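Local coordinates for protein elongation factor G (Thermus thermophilus, PDB 2DY1) that binds GTP and a magnesium ion and probably acts as a translational GTPase in the elongation phase of protein synthesis, at residues Glu27-Lys32 with Ala67-Arg72; His327-Val330 with Asp335-Glu338; Leu578-Pro583 with Leu623-Ala628. All blocks are in the same frame, centred on the assembly; numbering follows the deposited sequence.

Contact 1 (Glu27-Lys32 with Ala67-Arg72)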
ATOM      1  N   GLU A  27      15.054  -0.366 -18.707  1.00 10.60           N
ATOM      2  CA  GLU A  27      15.136  -0.705 -20.131  1.00  9.62           C
ATOM      3  C   GLU A  27      16.555  -0.508 -20.661  1.00 11.18           C
ATOM      4  O   GLU A  27      17.071  -1.339 -21.393  1.00 11.63           O
ATOM      5  CB  GLU A  27      14.211   0.192 -20.965  1.00 12.41           C
ATOM      6  CG  GLU A  27      12.794  -0.293 -21.190  1.00 24.71           C
ATOM      7  CD  GLU A  27      12.729  -1.705 -21.758  1.00 12.71           C
ATOM      8  OE1 GLU A  27      12.417  -2.575 -20.954  1.00 14.13           O
ATOM      9  OE2 GLU A  27      12.987  -1.938 -22.962  1.00 18.33           O
ATOM     10  N   ALA A  28      17.184   0.605 -20.286  1.00 11.15           N
ATOM     11  CA  ALA A  28      18.543   0.896 -20.743  1.00 12.61           C
ATOM     12  C   ALA A  28      19.530  -0.146 -20.225  1.00 11.84           C
ATOM     13  O   ALA A  28      20.427  -0.562 -20.954  1.00 11.78           O
ATOM     14  CB  ALA A  28      18.971   2.321 -20.295  1.00 10.06           C
ATOM     15  N   LEU A  29      19.360  -0.564 -18.975  1.00  9.77           N
ATOM     16  CA  LEU A  29      20.236  -1.587 -18.403  1.00 10.53           C
ATOM     17  C   LEU A  29      20.029  -2.931 -19.126  1.00 11.32           C
ATOM     18  O   LEU A  29      21.005  -3.662 -19.426  1.00 11.38           O
ATOM     19  CB  LEU A  29      19.950  -1.722 -16.902  1.00 10.29           C
ATOM     20  CG  LEU A  29      20.497  -0.586 -16.034  1.00  8.50           C
ATOM     21  CD1 LEU A  29      19.770  -0.500 -14.711  1.00 12.33           C
ATOM     22  CD2 LEU A  29      22.007  -0.819 -15.830  1.00 10.98           C
ATOM     23  N   LEU A  30      18.775  -3.275 -19.436  1.00 11.58           N
ATOM     24  CA  LEU A  30      18.518  -4.539 -20.145  1.00 13.13           C
ATOM     25  C   LEU A  30      19.141  -4.493 -21.551  1.00 12.48           C
ATOM     26  O   LEU A  30      19.769  -5.466 -22.014  1.00 12.30           O
ATOM     27  CB  LEU A  30      17.005  -4.792 -20.252  1.00  9.88           C
ATOM     28  CG  LEU A  30      16.343  -5.175 -18.923  1.00 10.39           C
ATOM     29  CD1 LEU A  30      14.820  -5.070 -19.018  1.00 12.63           C
ATOM     30  CD2 LEU A  30      16.750  -6.612 -18.558  1.00 12.27           C
ATOM     31  N   TYR A  31      19.003  -3.353 -22.217  1.00 11.11           N
ATOM     32  CA  TYR A  31      19.574  -3.204 -23.547  1.00 13.93           C
ATOM     33  C   TYR A  31      21.103  -3.196 -23.526  1.00 15.71           C
ATOM     34  O   TYR A  31      21.743  -3.964 -24.265  1.00 13.83           O
ATOM     35  CB  TYR A  31      19.069  -1.912 -24.218  1.00 10.82           C
ATOM     36  CG  TYR A  31      19.819  -1.569 -25.491  1.00 14.68           C
ATOM     37  CD1 TYR A  31      20.671  -0.467 -25.537  1.00 19.42           C
ATOM     38  CD2 TYR A  31      19.733  -2.386 -26.616  1.00 22.07           C
ATOM     39  CE1 TYR A  31      21.426  -0.191 -26.676  1.00 24.37           C
ATOM     40  CE2 TYR A  31      20.484  -2.115 -27.762  1.00 21.39           C
ATOM     41  CZ  TYR A  31      21.324  -1.023 -27.782  1.00 29.35           C
ATOM     42  OH  TYR A  31      22.065  -0.770 -28.912  1.00 36.07           O
ATOM     43  N   LYS A  32      21.693  -2.385 -22.642  1.00 11.13           N
ATOM     44  CA  LYS A  32      23.147  -2.273 -22.615  1.00 14.14           C
ATOM     45  C   LYS A  32      23.882  -3.537 -22.207  1.00 16.31           C
ATOM     46  O   LYS A  32      25.020  -3.736 -22.630  1.00 13.29           O
ATOM     47  CB  LYS A  32      23.585  -1.104 -21.726  1.00 12.88           C
ATOM     48  CG  LYS A  32      23.299   0.276 -22.312  1.00 15.78           C
ATOM     49  CD  LYS A  32      24.053   0.496 -23.610  1.00 23.25           C
ATOM     50  CE  LYS A  32      25.156   1.517 -23.443  1.00 34.77           C
ATOM     51  NZ  LYS A  32      26.017   1.582 -24.658  1.00 32.78           N
ATOM     52  N   ALA A  67      14.128  -7.462 -13.592  1.00  8.43           N
ATOM     53  CA  ALA A  67      15.126  -7.350 -14.641  1.00  8.58           C
ATOM     54  C   ALA A  67      16.361  -8.070 -14.104  1.00 10.98           C
ATOM     55  O   ALA A  67      17.088  -7.535 -13.278  1.00 11.60           O
ATOM     56  CB  ALA A  67      15.446  -5.875 -14.929  1.00 11.51           C
ATOM     57  N   PRO A  68      16.587  -9.310 -14.541  1.00  8.51           N
ATOM     58  CA  PRO A  68      17.737 -10.113 -14.086  1.00  9.18           C
ATOM     59  C   PRO A  68      18.981  -9.786 -14.887  1.00 16.38           C
ATOM     60  O   PRO A  68      19.300 -10.463 -15.855  1.00 21.83           O
ATOM     61  CB  PRO A  68      17.241 -11.547 -14.288  1.00 11.27           C
ATOM     62  CG  PRO A  68      16.412 -11.435 -15.571  1.00 13.52           C
ATOM     63  CD  PRO A  68      15.725 -10.064 -15.482  1.00 10.78           C
ATOM     64  N   LEU A  69      19.712  -8.770 -14.450  1.00 10.48           N
ATOM     65  CA  LEU A  69      20.878  -8.327 -15.196  1.00  9.60           C
ATOM     66  C   LEU A  69      22.118  -9.171 -15.010  1.00 13.03           C
ATOM     67  O   LEU A  69      22.427  -9.602 -13.894  1.00 14.45           O
ATOM     68  CB  LEU A  69      21.204  -6.875 -14.824  1.00 11.32           C
ATOM     69  CG  LEU A  69      20.025  -5.902 -14.927  1.00 10.84           C
ATOM     70  CD1 LEU A  69      20.422  -4.537 -14.317  1.00 12.60           C
ATOM     71  CD2 LEU A  69      19.625  -5.709 -16.399  1.00 13.50           C
ATOM     72  N   LEU A  70      22.795  -9.422 -16.126  1.00 11.48           N
ATOM     73  CA  LEU A  70      24.039 -10.188 -16.141  1.00 13.79           C
ATOM     74  C   LEU A  70      25.101  -9.258 -16.713  1.00 14.30           C
ATOM     75  O   LEU A  70      24.914  -8.668 -17.774  1.00 15.78           O
ATOM     76  CB  LEU A  70      23.884 -11.421 -17.023  1.00 14.92           C
ATOM     77  CG  LEU A  70      25.159 -12.233 -17.263  1.00 17.85           C
ATOM     78  CD1 LEU A  70      25.634 -12.860 -15.957  1.00 20.31           C
ATOM     79  CD2 LEU A  70      24.865 -13.318 -18.293  1.00 21.66           C
ATOM     80  N   PHE A  71      26.217  -9.113 -16.012  1.00 13.19           N
ATOM     81  CA  PHE A  71      27.254  -8.221 -16.493  1.00 15.24           C
ATOM     82  C   PHE A  71      28.600  -8.744 -16.023  1.00 15.24           C
ATOM     83  O   PHE A  71      28.876  -8.803 -14.828  1.00 16.14           O
ATOM     84  CB  PHE A  71      27.007  -6.816 -15.934  1.00 15.39           C
ATOM     85  CG  PHE A  71      28.017  -5.791 -16.386  1.00 18.15           C
ATOM     86  CD1 PHE A  71      28.088  -5.404 -17.716  1.00 24.93           C
ATOM     87  CD2 PHE A  71      28.882  -5.208 -15.468  1.00 30.88           C
ATOM     88  CE1 PHE A  71      29.016  -4.438 -18.131  1.00 25.48           C
ATOM     89  CE2 PHE A  71      29.808  -4.247 -15.874  1.00 26.90           C
ATOM     90  CZ  PHE A  71      29.871  -3.867 -17.205  1.00 25.99           C
ATOM     91  N   ARG A  72      29.436  -9.115 -16.987  1.00 16.99           N
ATOM     92  CA  ARG A  72      30.759  -9.644 -16.692  1.00 18.65           C
ATOM     93  C   ARG A  72      30.735 -10.729 -15.635  1.00 16.33           C
ATOM     94  O   ARG A  72      31.574 -10.753 -14.729  1.00 18.63           O
ATOM     95  CB  ARG A  72      31.686  -8.510 -16.281  1.00 21.01           C
ATOM     96  CG  ARG A  72      31.758  -7.461 -17.359  1.00 24.53           C
ATOM     97  CD  ARG A  72      32.823  -6.415 -17.110  1.00 21.48           C
ATOM     98  NE  ARG A  72      32.775  -5.443 -18.190  1.00 26.90           N
ATOM     99  CZ  ARG A  72      33.522  -4.344 -18.247  1.00 32.83           C
ATOM    100  NH1 ARG A  72      34.383  -4.071 -17.277  1.00 36.18           N
ATOM    101  NH2 ARG A  72      33.409  -3.522 -19.283  1.00 36.46           N
TER

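Contact 2 (His327-Val330 with Asp335-Glu338)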
ATOM      1  N   HIS A 327      11.757 -27.385 -11.878  1.00 16.53           N
ATOM      2  CA  HIS A 327      12.433 -26.478 -12.800  1.00 17.99           C
ATOM      3  C   HIS A 327      12.592 -25.143 -12.089  1.00 18.89           C
ATOM      4  O   HIS A 327      11.725 -24.730 -11.310  1.00 20.57           O
ATOM      5  CB  HIS A 327      11.611 -26.267 -14.078  1.00 17.51           C
ATOM      6  CG  HIS A 327      11.408 -27.513 -14.879  1.00 20.75           C
ATOM      7  ND1 HIS A 327      12.349 -27.993 -15.765  1.00 27.42           N
ATOM      8  CD2 HIS A 327      10.391 -28.408 -14.889  1.00 25.57           C
ATOM      9  CE1 HIS A 327      11.923 -29.132 -16.282  1.00 28.66           C
ATOM     10  NE2 HIS A 327      10.740 -29.407 -15.765  1.00 24.74           N
ATOM     11  N   LEU A 328      13.717 -24.489 -12.334  1.00 14.39           N
ATOM     12  CA  LEU A 328      13.986 -23.184 -11.743  1.00 13.56           C
ATOM     13  C   LEU A 328      13.892 -22.160 -12.863  1.00 13.63           C
ATOM     14  O   LEU A 328      14.451 -22.375 -13.934  1.00 14.25           O
ATOM     15  CB  LEU A 328      15.396 -23.142 -11.152  1.00 12.23           C
ATOM     16  CG  LEU A 328      15.676 -24.175 -10.046  1.00 13.86           C
ATOM     17  CD1 LEU A 328      17.099 -24.013  -9.567  1.00 13.20           C
ATOM     18  CD2 LEU A 328      14.704 -23.997  -8.879  1.00 16.35           C
ATOM     19  N   TYR A 329      13.184 -21.055 -12.612  1.00 11.89           N
ATOM     20  CA  TYR A 329      13.055 -20.007 -13.625  1.00 11.74           C
ATOM     21  C   TYR A 329      13.313 -18.646 -13.019  1.00 13.65           C
ATOM     22  O   TYR A 329      12.881 -18.389 -11.896  1.00 13.69           O
ATOM     23  CB  TYR A 329      11.630 -19.942 -14.186  1.00 14.21           C
ATOM     24  CG  TYR A 329      11.108 -21.208 -14.795  1.00 14.47           C
ATOM     25  CD1 TYR A 329      11.403 -21.536 -16.109  1.00 16.84           C
ATOM     26  CD2 TYR A 329      10.334 -22.085 -14.046  1.00 18.72           C
ATOM     27  CE1 TYR A 329      10.934 -22.727 -16.669  1.00 17.67           C
ATOM     28  CE2 TYR A 329       9.859 -23.263 -14.590  1.00 16.96           C
ATOM     29  CZ  TYR A 329      10.168 -23.575 -15.901  1.00 16.53           C
ATOM     30  OH  TYR A 329       9.695 -24.750 -16.432  1.00 22.15           O
ATOM     31  N   VAL A 330      13.996 -17.793 -13.772  1.00 15.53           N
ATOM     32  CA  VAL A 330      14.245 -16.416 -13.355  1.00 12.92           C
ATOM     33  C   VAL A 330      13.322 -15.599 -14.253  1.00 14.03           C
ATOM     34  O   VAL A 330      13.271 -15.811 -15.465  1.00 15.48           O
ATOM     35  CB  VAL A 330      15.696 -15.988 -13.606  1.00 17.66           C
ATOM     36  CG1 VAL A 330      15.808 -14.492 -13.479  1.00 20.08           C
ATOM     37  CG2 VAL A 330      16.641 -16.660 -12.580  1.00 17.65           C
ATOM     38  N   ASP A 335       8.291 -12.872 -18.907  1.00 13.31           N
ATOM     39  CA  ASP A 335       8.914 -14.122 -19.365  1.00 12.68           C
ATOM     40  C   ASP A 335       9.586 -14.885 -18.226  1.00 17.94           C
ATOM     41  O   ASP A 335      10.064 -14.281 -17.271  1.00 18.63           O
ATOM     42  CB  ASP A 335       9.945 -13.829 -20.460  1.00 13.58           C
ATOM     43  CG  ASP A 335       9.301 -13.367 -21.767  1.00 24.60           C
ATOM     44  OD1 ASP A 335       9.503 -12.207 -22.169  1.00 25.18           O
ATOM     45  OD2 ASP A 335       8.590 -14.171 -22.385  1.00 30.38           O
ATOM     46  N   LEU A 336       9.578 -16.217 -18.307  1.00 14.24           N
ATOM     47  CA  LEU A 336      10.250 -17.044 -17.299  1.00 13.97           C
ATOM     48  C   LEU A 336      11.382 -17.739 -18.033  1.00 14.88           C
ATOM     49  O   LEU A 336      11.146 -18.461 -19.009  1.00 19.82           O
ATOM     50  CB  LEU A 336       9.299 -18.077 -16.696  1.00 12.93           C
ATOM     51  CG  LEU A 336       8.188 -17.555 -15.785  1.00 14.85           C
ATOM     52  CD1 LEU A 336       7.385 -18.718 -15.229  1.00 20.31           C
ATOM     53  CD2 LEU A 336       8.808 -16.740 -14.654  1.00 13.48           C
ATOM     54  N   LEU A 337      12.612 -17.512 -17.578  1.00 13.07           N
ATOM     55  CA  LEU A 337      13.790 -18.086 -18.224  1.00 13.92           C
ATOM     56  C   LEU A 337      14.333 -19.220 -17.356  1.00 14.71           C
ATOM     57  O   LEU A 337      14.655 -19.010 -16.195  1.00 14.79           O
ATOM     58  CB  LEU A 337      14.864 -16.995 -18.389  1.00 18.53           C
ATOM     59  CG  LEU A 337      14.340 -15.642 -18.902  1.00 31.87           C
ATOM     60  CD1 LEU A 337      15.436 -14.594 -18.872  1.00 36.60           C
ATOM     61  CD2 LEU A 337      13.801 -15.807 -20.305  1.00 35.45           C
ATOM     62  N   GLU A 338      14.455 -20.418 -17.923  1.00 17.51           N
ATOM     63  CA  GLU A 338      14.927 -21.539 -17.126  1.00 15.88           C
ATOM     64  C   GLU A 338      16.423 -21.461 -16.829  1.00 16.14           C
ATOM     65  O   GLU A 338      17.236 -21.075 -17.680  1.00 18.07           O
ATOM     66  CB  GLU A 338      14.576 -22.873 -17.807  1.00 16.17           C
ATOM     67  CG  GLU A 338      14.899 -24.067 -16.921  1.00 17.76           C
ATOM     68  CD  GLU A 338      14.185 -25.347 -17.321  1.00 27.89           C
ATOM     69  OE1 GLU A 338      13.607 -25.416 -18.428  1.00 26.54           O
ATOM     70  OE2 GLU A 338      14.209 -26.294 -16.511  1.00 26.54           O
TER
HETATM   71  O   HOH W   1      15.507 -25.886 -14.154  1.00 17.52           O
HETATM   72  O   HOH W   2      10.836 -25.541 -18.752  1.00 34.77           O

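Contact 3 (Leu578-Pro583 with Leu623-Ala628)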
ATOM      1  N   LEU A 578     -12.121  14.684   9.740  1.00 41.78           N
ATOM      2  CA  LEU A 578     -11.420  14.870   8.477  1.00 43.46           C
ATOM      3  C   LEU A 578     -10.232  15.812   8.618  1.00 47.63           C
ATOM      4  O   LEU A 578     -10.384  16.969   9.018  1.00 50.51           O
ATOM      5  CB  LEU A 578     -12.400  15.405   7.421  1.00 45.75           C
ATOM      6  CG  LEU A 578     -12.057  15.576   5.929  1.00 46.43           C
ATOM      7  CD1 LEU A 578     -12.045  17.051   5.582  1.00 46.15           C
ATOM      8  CD2 LEU A 578     -10.732  14.921   5.584  1.00 42.66           C
ATOM      9  N   LYS A 579      -9.048  15.306   8.283  1.00 43.88           N
ATOM     10  CA  LYS A 579      -7.825  16.098   8.340  1.00 46.35           C
ATOM     11  C   LYS A 579      -7.395  16.369   6.905  1.00 43.66           C
ATOM     12  O   LYS A 579      -7.268  15.442   6.109  1.00 40.30           O
ATOM     13  CB  LYS A 579      -6.724  15.329   9.071  1.00 54.88           C
ATOM     14  CG  LYS A 579      -7.030  15.049  10.535  1.00 65.34           C
ATOM     15  CD  LYS A 579      -5.884  14.311  11.217  1.00 73.03           C
ATOM     16  CE  LYS A 579      -6.157  14.122  12.707  1.00 73.85           C
ATOM     17  NZ  LYS A 579      -5.037  13.422  13.398  1.00 75.09           N
ATOM     18  N   VAL A 580      -7.188  17.637   6.572  1.00 42.17           N
ATOM     19  CA  VAL A 580      -6.776  17.992   5.221  1.00 44.54           C
ATOM     20  C   VAL A 580      -5.512  18.844   5.217  1.00 42.45           C
ATOM     21  O   VAL A 580      -5.443  19.876   5.883  1.00 44.88           O
ATOM     22  CB  VAL A 580      -7.900  18.761   4.471  1.00 43.44           C
ATOM     23  CG1 VAL A 580      -7.429  19.145   3.073  1.00 46.51           C
ATOM     24  CG2 VAL A 580      -9.141  17.900   4.376  1.00 47.70           C
ATOM     25  N   LEU A 581      -4.509  18.391   4.471  1.00 40.13           N
ATOM     26  CA  LEU A 581      -3.247  19.111   4.346  1.00 45.27           C
ATOM     27  C   LEU A 581      -3.316  19.786   2.983  1.00 46.57           C
ATOM     28  O   LEU A 581      -3.487  19.114   1.964  1.00 48.27           O
ATOM     29  CB  LEU A 581      -2.069  18.131   4.393  1.00 47.52           C
ATOM     30  CG  LEU A 581      -0.647  18.676   4.568  1.00 54.14           C
ATOM     31  CD1 LEU A 581      -0.303  19.606   3.426  1.00 55.17           C
ATOM     32  CD2 LEU A 581      -0.528  19.400   5.899  1.00 53.27           C
ATOM     33  N   ALA A 582      -3.195  21.108   2.954  1.00 48.56           N
ATOM     34  CA  ALA A 582      -3.276  21.820   1.685  1.00 49.99           C
ATOM     35  C   ALA A 582      -2.443  23.092   1.639  1.00 52.70           C
ATOM     36  O   ALA A 582      -2.187  23.723   2.667  1.00 48.48           O
ATOM     37  CB  ALA A 582      -4.732  22.146   1.371  1.00 46.00           C
ATOM     38  N   PRO A 583      -2.008  23.481   0.429  1.00 53.24           N
ATOM     39  CA  PRO A 583      -1.201  24.689   0.240  1.00 54.28           C
ATOM     40  C   PRO A 583      -1.943  25.865   0.851  1.00 55.33           C
ATOM     41  O   PRO A 583      -3.174  25.888   0.862  1.00 55.92           O
ATOM     42  CB  PRO A 583      -1.101  24.795  -1.279  1.00 55.41           C
ATOM     43  CG  PRO A 583      -1.130  23.360  -1.713  1.00 56.81           C
ATOM     44  CD  PRO A 583      -2.236  22.798  -0.856  1.00 52.11           C
ATOM     45  N   LEU A 623     -17.857  10.736   0.751  1.00 22.73           N
ATOM     46  CA  LEU A 623     -17.541   9.398   0.266  1.00 25.07           C
ATOM     47  C   LEU A 623     -16.646   9.427  -0.968  1.00 23.03           C
ATOM     48  O   LEU A 623     -15.976   8.441  -1.282  1.00 22.12           O
ATOM     49  CB  LEU A 623     -18.819   8.620  -0.013  1.00 24.92           C
ATOM     50  CG  LEU A 623     -19.469   8.060   1.258  1.00 30.35           C
ATOM     51  CD1 LEU A 623     -20.862   7.567   0.949  1.00 36.20           C
ATOM     52  CD2 LEU A 623     -18.609   6.933   1.811  1.00 30.98           C
ATOM     53  N   GLU A 624     -16.641  10.554  -1.677  1.00 23.34           N
ATOM     54  CA  GLU A 624     -15.777  10.683  -2.843  1.00 21.08           C
ATOM     55  C   GLU A 624     -14.861  11.875  -2.693  1.00 23.62           C
ATOM     56  O   GLU A 624     -14.437  12.465  -3.685  1.00 24.62           O
ATOM     57  CB  GLU A 624     -16.587  10.813  -4.135  1.00 26.04           C
ATOM     58  CG  GLU A 624     -17.339   9.553  -4.478  1.00 23.80           C
ATOM     59  CD  GLU A 624     -17.699   9.463  -5.935  1.00 30.19           C
ATOM     60  OE1 GLU A 624     -18.382  10.377  -6.442  1.00 24.90           O
ATOM     61  OE2 GLU A 624     -17.301   8.470  -6.574  1.00 26.95           O
ATOM     62  N   TYR A 625     -14.538  12.225  -1.453  1.00 21.04           N
ATOM     63  CA  TYR A 625     -13.652  13.348  -1.217  1.00 26.56           C
ATOM     64  C   TYR A 625     -12.317  13.051  -1.912  1.00 25.79           C
ATOM     65  O   TYR A 625     -11.663  13.957  -2.426  1.00 25.81           O
ATOM     66  CB  TYR A 625     -13.448  13.558   0.290  1.00 27.99           C
ATOM     67  CG  TYR A 625     -12.827  14.893   0.648  1.00 28.79           C
ATOM     68  CD1 TYR A 625     -11.625  14.958   1.353  1.00 29.67           C
ATOM     69  CD2 TYR A 625     -13.441  16.094   0.277  1.00 34.88           C
ATOM     70  CE1 TYR A 625     -11.042  16.193   1.679  1.00 28.73           C
ATOM     71  CE2 TYR A 625     -12.866  17.330   0.595  1.00 31.55           C
ATOM     72  CZ  TYR A 625     -11.672  17.368   1.294  1.00 36.42           C
ATOM     73  OH  TYR A 625     -11.101  18.582   1.605  1.00 32.50           O
ATOM     74  N   TYR A 626     -11.932  11.774  -1.958  1.00 22.48           N
ATOM     75  CA  TYR A 626     -10.674  11.390  -2.592  1.00 23.77           C
ATOM     76  C   TYR A 626     -10.611  11.814  -4.061  1.00 19.58           C
ATOM     77  O   TYR A 626      -9.527  12.044  -4.586  1.00 24.44           O
ATOM     78  CB  TYR A 626     -10.424   9.869  -2.463  1.00 19.44           C
ATOM     79  CG  TYR A 626     -11.306   8.977  -3.315  1.00 15.99           C
ATOM     80  CD1 TYR A 626     -12.619   8.686  -2.938  1.00 18.51           C
ATOM     81  CD2 TYR A 626     -10.810   8.389  -4.485  1.00 16.17           C
ATOM     82  CE1 TYR A 626     -13.408   7.835  -3.693  1.00 15.05           C
ATOM     83  CE2 TYR A 626     -11.599   7.535  -5.254  1.00 19.27           C
ATOM     84  CZ  TYR A 626     -12.894   7.260  -4.850  1.00 18.87           C
ATOM     85  OH  TYR A 626     -13.657   6.395  -5.597  1.00 17.22           O
ATOM     86  N   LYS A 627     -11.764  11.935  -4.715  1.00 19.14           N
ATOM     87  CA  LYS A 627     -11.794  12.336  -6.125  1.00 19.51           C
ATOM     88  C   LYS A 627     -11.702  13.846  -6.303  1.00 25.36           C
ATOM     89  O   LYS A 627     -11.167  14.325  -7.300  1.00 28.51           O
ATOM     90  CB  LYS A 627     -13.074  11.843  -6.812  1.00 22.06           C
ATOM     91  CG  LYS A 627     -13.144  10.340  -7.047  1.00 20.74           C
ATOM     92  CD  LYS A 627     -14.352   9.972  -7.909  1.00 24.58           C
ATOM     93  CE  LYS A 627     -14.408   8.479  -8.161  1.00 22.44           C
ATOM     94  NZ  LYS A 627     -15.641   8.077  -8.916  1.00 25.60           N
ATOM     95  N   ALA A 628     -12.207  14.588  -5.327  1.00 27.43           N
ATOM     96  CA  ALA A 628     -12.226  16.043  -5.401  1.00 27.84           C
ATOM     97  C   ALA A 628     -11.009  16.755  -4.825  1.00 31.77           C
ATOM     98  O   ALA A 628     -10.674  17.862  -5.255  1.00 34.13           O
ATOM     99  CB  ALA A 628     -13.492  16.566  -4.721  1.00 28.68           C
TER

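Contact 1 (Glu27-Lys32 with Ala67-Arg72)
No flat group lies between Leu29 and Leu30 on the helix and Ala67 and Leu69 on the strand; the ring nearest to this junction, that of Phe71, carries Arg72 CG over the centre of one face, 3.9 Å above its plane, and does not touch helix 22-32. The contact itself is aliphatic. Leu69 straddles two successive helix residues with its two methyls. Its CD1 reaches Leu29 CB at 3.9 Å, while its CD2 meets Leu30 CD2 at 3.7 Å and also lies against the carbonyl oxygen of Leu29. In both pairs the side chains cross at about a right angle; Leu30 offers a methyl, Leu29 mainly its CB. Leu30 CD2 has two neighbours: besides Leu69 CD2 it lies 3.9 Å from Ala67 CB. With CG beside its own backbone N (chi1 -72°), Leu30 swings this end over to the strand although its CB does not head there. Backbones stay well apart, the axes of the two segments passing at 8.7 Å and 41°, and no hydrogen bond spans them. All four touching residues are buried. Helix 22-32 starts at the end of the P-loop, where Lys22 and Thr23 bind GTP, with Thr23 also on the magnesium ion; the Leu30 side chain lies about 8 Å from that of Thr23. The strand, 65-71, is outermost in the sheet of the GTP-binding domain and pairs antiparallel with strand 74-80, whose Leu78 joins Leu29. Helix 261-271 adds Val261 against Leu29, and Met332 of strand 323-332 packs on Leu30.

Contact 2 (His327-Val330 with Asp335-Glu338)
Val330 and Leu337 face each other as the hydrogen-bonded pair of an antiparallel beta hairpin, strands 323-332 and 335-343, in the region assigned to domain 2 of elongation factor G. Both bonds of this pair are short and nearly straight: Val330 N gives to Leu337 O at 2.8 Å, and Leu337 N returns to Val330 O at the same length. The next pair, Tyr329 with Glu338, is non-hydrogen-bonded, and the backbones close up there through CA-H...O contacts, Glu338 CA lying 3.3 Å from Leu328 O. On the face carrying Tyr329 and Glu338, the packing continues through Tyr329 CE1, 3.8 Å from Glu338 CB. Tyr329 CB also meets Leu336 CB at 3.9 Å, the two side chains crossing at about a right angle.

Toward His327 the contact changes character, and polar groups and water take over on the solvent side. Glu338 runs out extended with CG anti to its backbone N (chi1 -173°), which carries the carboxylate past Leu328 O to the imidazole. There His327 ND1 donates to Glu338 OE2 at 2.6 Å. The oxygen sits at the ring edge, close to the imidazole plane, and is met on its syn side, though 30° out of the carboxylate plane; ring and carboxylate are turned 77° apart. The neighbouring carboxylate would probably favour a protonated, charged imidazole. One water accepts from Leu328 N and lies within hydrogen-bonding distance of the same OE2. A second water lies at the edge of the Tyr329 ring, in its plane, 2.7 Å from Tyr329 OH, and donates to Glu338 OE1 at 2.8 Å.

Contact 3 (Leu578-Pro583 with Leu623-Ala628)
A chi1 of -166° puts the Tyr625 ring opposite its own amide nitrogen, and the phenol reaches from the first helical turn to Leu578 and Val580 on the strand. Leu578 takes the same rotation (chi1 -173°) and brings both methyls obliquely to the ring at CE1, CD2 at 4.1 Å from Tyr625 CE1. Val580 comes in at the ring edge, near the plane: its CG2 lies 3.7 Å from Tyr625 CE1 and 3.5 Å from Tyr625 OH. Since the closest CA atoms, those of Leu578 and Tyr625, are 10.1 Å apart, the tyrosine side chain spans the gap. The order of strands and helices, beta-alpha-beta-beta-alpha-beta, is that of the ferredoxin-like fold. Strand 569-583 runs between strands 610-618 and 638-648, and helix 625-633 packs on the sheet face bearing Leu578 and Val580. Beside it lies the other helix, 587-596, whose Asp593 and Leu594 also touch Tyr625. With an alanine at Tyr625, the Val580 methyl and the Leu578 branch would probably lose their packing partner, and a gap would be likely to open between helix and strand. At the start of the same helix Glu624 takes the N-cap position, and Lys627 NZ donates to Glu624 OE2 at 2.9 Å, from above the carboxylate plane, as part of a salt bridge.

From the N terminus, contact 1 comes first: it closes a long, mostly irregular loop between helix 22-32 and strand 65-71, inside the GTP-binding domain. Contact 2 follows in the next domain and closes the short turn of a hairpin. Contact 3 comes last, joining the first strand and second helix of the C-terminal domain. The three lie in series along the chain, none enclosing or crossing another. Contacts 1 and 2 nevertheless meet in space, Pro68 CB lying 3.4 Å from Val330 CG1, and so tie two domains together. Contact 3 lies on the opposite side of the chain's centre from the other two, its own centre about 42 Å from that of contact 1 and 45 Å from that of contact 2.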